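Local coordinates for ureidoglycolate hydrolase (Arabidopsis thaliana, PDB 4PXE), which hydrolyses (S)-ureidoglycolate to glyoxylate, ammonium and carbon dioxide with two manganese ions per subunit, a step of purine catabolism, at residues S233-E239 with L336-V342; I304-D308 with S374-H378. All coordinates share one frame; numbering follows the deposited sequence.

Interaction 1. Residues S233-E239 with L336-V342; sequences SLKVEFE and LSEFKIV
Strands 233-239 and 336-342 run antiparallel, their axes 4.6 Å apart at 178°, and a classic beta bulge shifts the register where Ser337 and Glu338 both face Glu237. Before the bulge the pairing is regular: Lys235 and Lys340 exchange two N-H to O bonds, Lys235 N reaching Lys340 O at 2.8 Å. At the bulge Glu237 O takes Ser337 N at 3.0 Å and, weakly, Glu338 N. On the face carrying Leu234, Val236 and Phe238, contact is made by branch methyls. Leu234 CD2 lies alongside Ile341 CG1 at 3.7 Å, while its CD1 leans toward CZ of Phe339. Val236 splits its two methyls: CG2, beside the backbone N, meets Phe339 CD1 at 3.7 Å, and CG1, anti to that N (chi1 -177°), meets Leu336 CD1, which in turn approaches Phe238 CE1. Helices 256-272 and 311-332 cover this face. The other face is polar. Lys235 bends at chi3 and brings NZ within 3.9 Å of Glu338 OE2, a long salt bridge. Glu338 OE1 sits 3.8 Å from Glu237 OE2, the carboxylate planes 76° apart; the hydrogen bond between His301 ND1, on strand 295-308, and Glu237 OE2 probably eases this crowding of like charges. A water joins Ser337 OG to Glu237 OE1 and, weakly, to OE2 of Glu239; the Glu239 side chain lies against Ser337, CG 3.4 Å from OG. At Glu239, an alanine would probably leave one flank of Ser337 uncovered and deprive the water of its weak third partner. Helices over one face of an antiparallel sheet are characteristic of the dimerization domain of M20-family enzymes, and both strands belong to the region involved in dimerization.

Interaction 2. Residues I304-D308 with S374-H378; sequences IDTRD and SRAYH. With GLV (glyoxylic acid), chain E.
Arg307 turns one face of its guanidinium to CD1 and CE1 of Tyr377, NH1 3.3 Å from CD1, with the two planes 30° apart. The side chain is extended from CG to NE, which carries the charged end from the strand across to loop 374-378. There it holds the carboxylate of glyoxylate with two nitrogens: NH1 bonds O2 at 2.8 Å and NH2 bonds O3 at 2.7 Å, both nearly straight. Asp305, two residues earlier on the same strand, grips the guanidinium side-on. Its OD1 receives NE at 2.9 Å through the syn lone pair, and OD2 receives NH2 from 30° out of the carboxylate plane; this paired grip fixes the rotation of the guanidinium. The backbone N of Tyr377 adds a third bond to the ligand, to O2 at 3.0 Å. Tyr377 CG stands between the backbone N and the carbonyl carbon (chi1 55°), a placing that turns the ring over the ligand, so that O2 lies 3.4 Å above its plane, over the centre. A water at the ring's edge bonds Asp305 OD2 and Tyr377 OH, tying the support of the arginine to the phenol. The loop is braced from within: His378 NE2 donates to Ser374, whose OG in turn donates a hydrogen bond to Ala376 O. Glyoxylate is also hydrogen-bonded to Asn294 of the second subunit, so the product pocket is completed across the dimer. Arg307 comes from strand 295-308, whose Thr306 packs on helix 311-332, whereas the loop connects strand 369-374 to helix 379-383, with Tyr377 against Pro231 of strand 222-239 and His378 packed on strand 389-394.

The centres of interactions 1 and 2 lie about 19 Å apart, yet the two touch directly: strands 222-239 and 295-308 are neighbours in one sheet, and Leu234 N probably donates a hydrogen bond to Ile304 O at 2.8 Å. Along the chain their segments alternate, 233-239, 304-308, 336-342 and 374-378. The first three belong to the region involved in dimerization, and strand 222-239 lies between strands 295-308 and 335-344 there. Segment 374-378 falls beyond that region, beside the metal site. Strand 295-308 thus bears Arg307 at the end nearest the pocket while pairing with strand 222-239, so the sheet of interaction 1 is continuous with one wall of the glyoxylate site.

Interaction 1. Residues S233-E239 with L336-V342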
loop_
_atom_site.group_PDB
_atom_site.type_symbol
_atom_site.label_atom_id
_atom_site.label_comp_id
_atom_site.label_asym_id
_atom_site.label_seq_id
_atom_site.Cartn_x
_atom_site.Cartn_y
_atom_site.Cartn_z
ATOM N N SER A 233 -13.557 -14.984 4.789
ATOM C CA SER A 233 -12.816 -13.746 4.603
ATOM C C SER A 233 -13.767 -12.579 4.375
ATOM O O SER A 233 -14.865 -12.747 3.838
ATOM C CB SER A 233 -11.797 -13.855 3.471
ATOM O OG SER A 233 -12.421 -13.798 2.215
ATOM N N LEU A 234 -13.331 -11.404 4.819
ATOM C CA LEU A 234 -14.135 -10.196 4.785
ATOM C C LEU A 234 -13.332 -9.066 4.150
ATOM O O LEU A 234 -12.117 -8.983 4.334
ATOM C CB LEU A 234 -14.490 -9.767 6.211
ATOM C CG LEU A 234 -14.897 -10.801 7.264
ATOM C CD1 LEU A 234 -15.065 -10.146 8.624
ATOM C CD2 LEU A 234 -16.191 -11.467 6.845
ATOM N N LYS A 235 -14.018 -8.204 3.407
ATOM C CA LYS A 235 -13.447 -6.945 2.933
ATOM C C LYS A 235 -14.220 -5.803 3.575
ATOM O O LYS A 235 -15.451 -5.784 3.531
ATOM C CB LYS A 235 -13.593 -6.819 1.422
ATOM C CG LYS A 235 -12.514 -7.488 0.609
ATOM C CD LYS A 235 -12.335 -6.769 -0.727
ATOM C CE LYS A 235 -13.600 -6.837 -1.578
ATOM N NZ LYS A 235 -13.426 -6.111 -2.875
ATOM N N VAL A 236 -13.502 -4.841 4.149
ATOM C CA VAL A 236 -14.125 -3.726 4.841
ATOM C C VAL A 236 -13.494 -2.422 4.392
ATOM O O VAL A 236 -12.269 -2.320 4.265
ATOM C CB VAL A 236 -13.973 -3.867 6.369
ATOM C CG1 VAL A 236 -14.680 -2.738 7.098
ATOM C CG2 VAL A 236 -14.517 -5.223 6.833
ATOM N N GLU A 237 -14.332 -1.426 4.127
ATOM C CA GLU A 237 -13.833 -0.087 3.844
ATOM C C GLU A 237 -14.537 0.965 4.681
ATOM O O GLU A 237 -15.750 0.895 4.906
ATOM C CB GLU A 237 -13.949 0.252 2.354
ATOM C CG GLU A 237 -13.134 -0.681 1.470
ATOM C CD GLU A 237 -12.955 -0.170 0.054
ATOM O OE1 GLU A 237 -13.731 0.715 -0.377
ATOM O OE2 GLU A 237 -12.030 -0.660 -0.630
ATOM N N PHE A 238 -13.755 1.930 5.154
ATOM C CA PHE A 238 -14.277 3.103 5.844
ATOM C C PHE A 238 -13.977 4.340 5.001
ATOM O O PHE A 238 -12.923 4.410 4.368
ATOM C CB PHE A 238 -13.602 3.284 7.200
ATOM C CG PHE A 238 -13.901 2.199 8.199
ATOM C CD1 PHE A 238 -15.115 2.171 8.878
ATOM C CD2 PHE A 238 -12.942 1.243 8.499
ATOM C CE1 PHE A 238 -15.366 1.197 9.824
ATOM C CE2 PHE A 238 -13.192 0.266 9.450
ATOM C CZ PHE A 238 -14.402 0.244 10.108
ATOM N N GLU A 239 -14.897 5.305 4.992
ATOM C CA GLU A 239 -14.662 6.574 4.296
ATOM C C GLU A 239 -14.854 7.774 5.213
ATOM O O GLU A 239 -15.823 7.832 5.976
ATOM C CB GLU A 239 -15.588 6.707 3.075
ATOM C CG GLU A 239 -15.205 5.812 1.901
ATOM C CD GLU A 239 -16.212 5.851 0.761
ATOM O OE1 GLU A 239 -17.320 6.385 0.963
ATOM O OE2 GLU A 239 -15.895 5.333 -0.332
ATOM N N LEU A 336 -19.235 3.419 6.968
ATOM C CA LEU A 336 -18.867 2.045 6.671
ATOM C C LEU A 336 -19.320 1.816 5.240
ATOM O O LEU A 336 -20.475 1.444 4.990
ATOM C CB LEU A 336 -19.556 1.079 7.635
ATOM C CG LEU A 336 -19.269 -0.411 7.442
ATOM C CD1 LEU A 336 -17.769 -0.726 7.443
ATOM C CD2 LEU A 336 -19.990 -1.210 8.521
ATOM N N SER A 337 -18.419 2.078 4.296
ATOM C CA SER A 337 -18.774 2.103 2.885
ATOM C C SER A 337 -18.785 0.721 2.236
ATOM O O SER A 337 -19.410 0.516 1.195
ATOM C CB SER A 337 -17.858 3.063 2.121
ATOM O OG SER A 337 -16.500 2.698 2.273
ATOM N N GLU A 338 -18.090 -0.229 2.853
ATOM C CA GLU A 338 -18.148 -1.608 2.395
ATOM C C GLU A 338 -17.972 -2.549 3.566
ATOM O O GLU A 338 -17.068 -2.383 4.374
ATOM C CB GLU A 338 -17.065 -1.882 1.350
ATOM C CG GLU A 338 -17.007 -3.339 0.906
ATOM C CD GLU A 338 -16.065 -3.553 -0.255
ATOM O OE1 GLU A 338 -14.923 -3.050 -0.190
ATOM O OE2 GLU A 338 -16.469 -4.217 -1.233
ATOM N N PHE A 339 -18.865 -3.530 3.658
ATOM C CA PHE A 339 -18.661 -4.678 4.527
ATOM C C PHE A 339 -19.116 -5.898 3.743
ATOM O O PHE A 339 -20.317 -6.166 3.629
ATOM C CB PHE A 339 -19.412 -4.549 5.859
ATOM C CG PHE A 339 -18.983 -5.569 6.878
ATOM C CD1 PHE A 339 -18.055 -5.248 7.849
ATOM C CD2 PHE A 339 -19.459 -6.874 6.818
ATOM C CE1 PHE A 339 -17.636 -6.191 8.777
ATOM C CE2 PHE A 339 -19.044 -7.821 7.742
ATOM C CZ PHE A 339 -18.132 -7.481 8.716
ATOM N N LYS A 340 -18.153 -6.620 3.180
ATOM C CA LYS A 340 -18.455 -7.720 2.276
ATOM C C LYS A 340 -17.885 -9.006 2.837
ATOM O O LYS A 340 -16.679 -9.115 3.058
ATOM C CB LYS A 340 -17.850 -7.451 0.892
ATOM C CG LYS A 340 -18.119 -8.530 -0.165
ATOM C CD LYS A 340 -17.337 -8.238 -1.450
ATOM C CE LYS A 340 -17.757 -9.141 -2.601
ATOM N NZ LYS A 340 -19.116 -8.797 -3.106
ATOM N N ILE A 341 -18.750 -9.981 3.079
ATOM C CA ILE A 341 -18.284 -11.323 3.398
ATOM C C ILE A 341 -17.977 -11.993 2.065
ATOM O O ILE A 341 -18.880 -12.393 1.321
ATOM C CB ILE A 341 -19.339 -12.110 4.196
ATOM C CG1 ILE A 341 -19.666 -11.382 5.507
ATOM C CG2 ILE A 341 -18.844 -13.536 4.460
ATOM C CD1 ILE A 341 -20.778 -12.018 6.326
ATOM N N VAL A 342 -16.692 -12.080 1.737
ATOM C CA VAL A 342 -16.273 -12.551 0.427
ATOM C C VAL A 342 -16.513 -14.051 0.321
ATOM O O VAL A 342 -16.959 -14.550 -0.715
ATOM C CB VAL A 342 -14.792 -12.213 0.171
ATOM C CG1 VAL A 342 -14.302 -12.842 -1.133
ATOM C CG2 VAL A 342 -14.599 -10.693 0.168
HETATM O O HOH W 1 -15.913 1.864 -0.245
#

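Interaction 2. Residues I304-D308 with S374-H378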
loop_
_atom_site.group_PDB
_atom_site.type_symbol
_atom_site.label_atom_id
_atom_site.label_comp_id
_atom_site.label_asym_id
_atom_site.label_seq_id
_atom_site.Cartn_x
_atom_site.Cartn_y
_atom_site.Cartn_z
ATOM N N ILE A 304 -9.760 -9.269 5.949
ATOM C CA ILE A 304 -9.745 -9.996 7.205
ATOM C C ILE A 304 -9.972 -11.474 6.941
ATOM O O ILE A 304 -10.883 -11.837 6.203
ATOM C CB ILE A 304 -10.869 -9.482 8.123
ATOM C CG1 ILE A 304 -10.705 -7.972 8.367
ATOM C CG2 ILE A 304 -10.881 -10.239 9.444
ATOM C CD1 ILE A 304 -11.901 -7.308 9.072
ATOM N N ASP A 305 -9.130 -12.315 7.541
ATOM C CA ASP A 305 -9.215 -13.767 7.404
ATOM C C ASP A 305 -9.631 -14.287 8.774
ATOM O O ASP A 305 -9.058 -13.899 9.780
ATOM C CB ASP A 305 -7.830 -14.301 7.005
ATOM C CG ASP A 305 -7.772 -15.811 6.922
ATOM O OD1 ASP A 305 -7.801 -16.476 7.978
ATOM O OD2 ASP A 305 -7.661 -16.324 5.800
ATOM N N THR A 306 -10.639 -15.154 8.834
ATOM C CA THR A 306 -10.979 -15.766 10.122
ATOM C C THR A 306 -11.480 -17.189 9.928
ATOM O O THR A 306 -12.169 -17.488 8.950
ATOM C CB THR A 306 -11.960 -14.896 10.965
ATOM O OG1 THR A 306 -12.058 -15.416 12.300
ATOM C CG2 THR A 306 -13.335 -14.804 10.327
ATOM N N ARG A 307 -11.074 -18.074 10.835
ATOM C CA ARG A 307 -11.374 -19.507 10.689
ATOM C C ARG A 307 -11.540 -20.179 12.036
ATOM O O ARG A 307 -11.079 -19.681 13.059
ATOM C CB ARG A 307 -10.253 -20.253 9.929
ATOM C CG ARG A 307 -9.538 -19.416 8.867
ATOM C CD ARG A 307 -8.428 -20.186 8.198
ATOM N NE ARG A 307 -7.624 -19.264 7.399
ATOM C CZ ARG A 307 -6.721 -19.645 6.500
ATOM N NH1 ARG A 307 -6.484 -20.940 6.295
ATOM N NH2 ARG A 307 -6.031 -18.740 5.817
ATOM N N ASP A 308 -12.197 -21.344 12.011
ATOM C CA ASP A 308 -12.280 -22.219 13.180
ATOM C C ASP A 308 -12.656 -23.603 12.659
ATOM O O ASP A 308 -13.295 -23.721 11.619
ATOM C CB ASP A 308 -13.351 -21.710 14.162
ATOM C CG ASP A 308 -13.183 -22.258 15.585
ATOM O OD1 ASP A 308 -12.818 -23.450 15.763
ATOM O OD2 ASP A 308 -13.438 -21.491 16.543
ATOM N N SER A 374 -6.685 -30.269 9.266
ATOM C CA SER A 374 -6.003 -29.169 8.596
ATOM C C SER A 374 -6.570 -27.842 9.086
ATOM O O SER A 374 -7.788 -27.650 9.122
ATOM C CB SER A 374 -6.167 -29.274 7.085
ATOM O OG SER A 374 -5.487 -28.212 6.432
ATOM N N ARG A 375 -5.675 -26.934 9.461
ATOM C CA ARG A 375 -6.060 -25.575 9.853
ATOM C C ARG A 375 -6.135 -24.680 8.615
ATOM O O ARG A 375 -7.052 -23.858 8.465
ATOM C CB ARG A 375 -5.073 -25.020 10.879
ATOM C CG ARG A 375 -4.988 -25.856 12.157
ATOM C CD ARG A 375 -4.212 -25.124 13.233
ATOM N NE ARG A 375 -4.016 -25.949 14.425
ATOM C CZ ARG A 375 -4.947 -26.165 15.352
ATOM N NH1 ARG A 375 -6.156 -25.628 15.231
ATOM N NH2 ARG A 375 -4.667 -26.920 16.408
ATOM N N ALA A 376 -5.149 -24.827 7.741
ATOM C CA ALA A 376 -5.187 -24.212 6.424
ATOM C C ALA A 376 -6.357 -24.768 5.630
ATOM O O ALA A 376 -6.828 -25.880 5.890
ATOM C CB ALA A 376 -3.880 -24.482 5.689
ATOM N N TYR A 377 -6.838 -24.004 4.653
ATOM C CA TYR A 377 -7.746 -24.593 3.669
ATOM C C TYR A 377 -6.941 -25.042 2.455
ATOM O O TYR A 377 -5.741 -24.736 2.335
ATOM C CB TYR A 377 -8.906 -23.639 3.291
ATOM C CG TYR A 377 -8.460 -22.274 2.801
ATOM C CD1 TYR A 377 -8.481 -21.152 3.642
ATOM C CD2 TYR A 377 -8.011 -22.104 1.494
ATOM C CE1 TYR A 377 -8.053 -19.899 3.182
ATOM C CE2 TYR A 377 -7.587 -20.871 1.030
ATOM C CZ TYR A 377 -7.616 -19.775 1.866
ATOM O OH TYR A 377 -7.182 -18.552 1.396
ATOM N N HIS A 378 -7.588 -25.802 1.577
ATOM C CA HIS A 378 -6.934 -26.425 0.435
ATOM C C HIS A 378 -7.975 -26.660 -0.637
ATOM O O HIS A 378 -9.167 -26.636 -0.354
ATOM C CB HIS A 378 -6.372 -27.793 0.823
ATOM C CG HIS A 378 -5.396 -27.763 1.955
ATOM N ND1 HIS A 378 -4.066 -27.435 1.787
ATOM C CD2 HIS A 378 -5.549 -28.055 3.267
ATOM C CE1 HIS A 378 -3.447 -27.521 2.950
ATOM N NE2 HIS A 378 -4.323 -27.898 3.864
HETATM C C1 GLV E . -4.323 -21.037 1.856
HETATM O O1 GLV E . -4.505 -22.372 1.531
HETATM C C2 GLV E . -4.652 -20.703 3.269
HETATM O O2 GLV E . -5.051 -21.631 4.044
HETATM O O3 GLV E . -4.528 -19.511 3.677
HETATM O O HOH W 2 -7.563 -16.385 3.011
#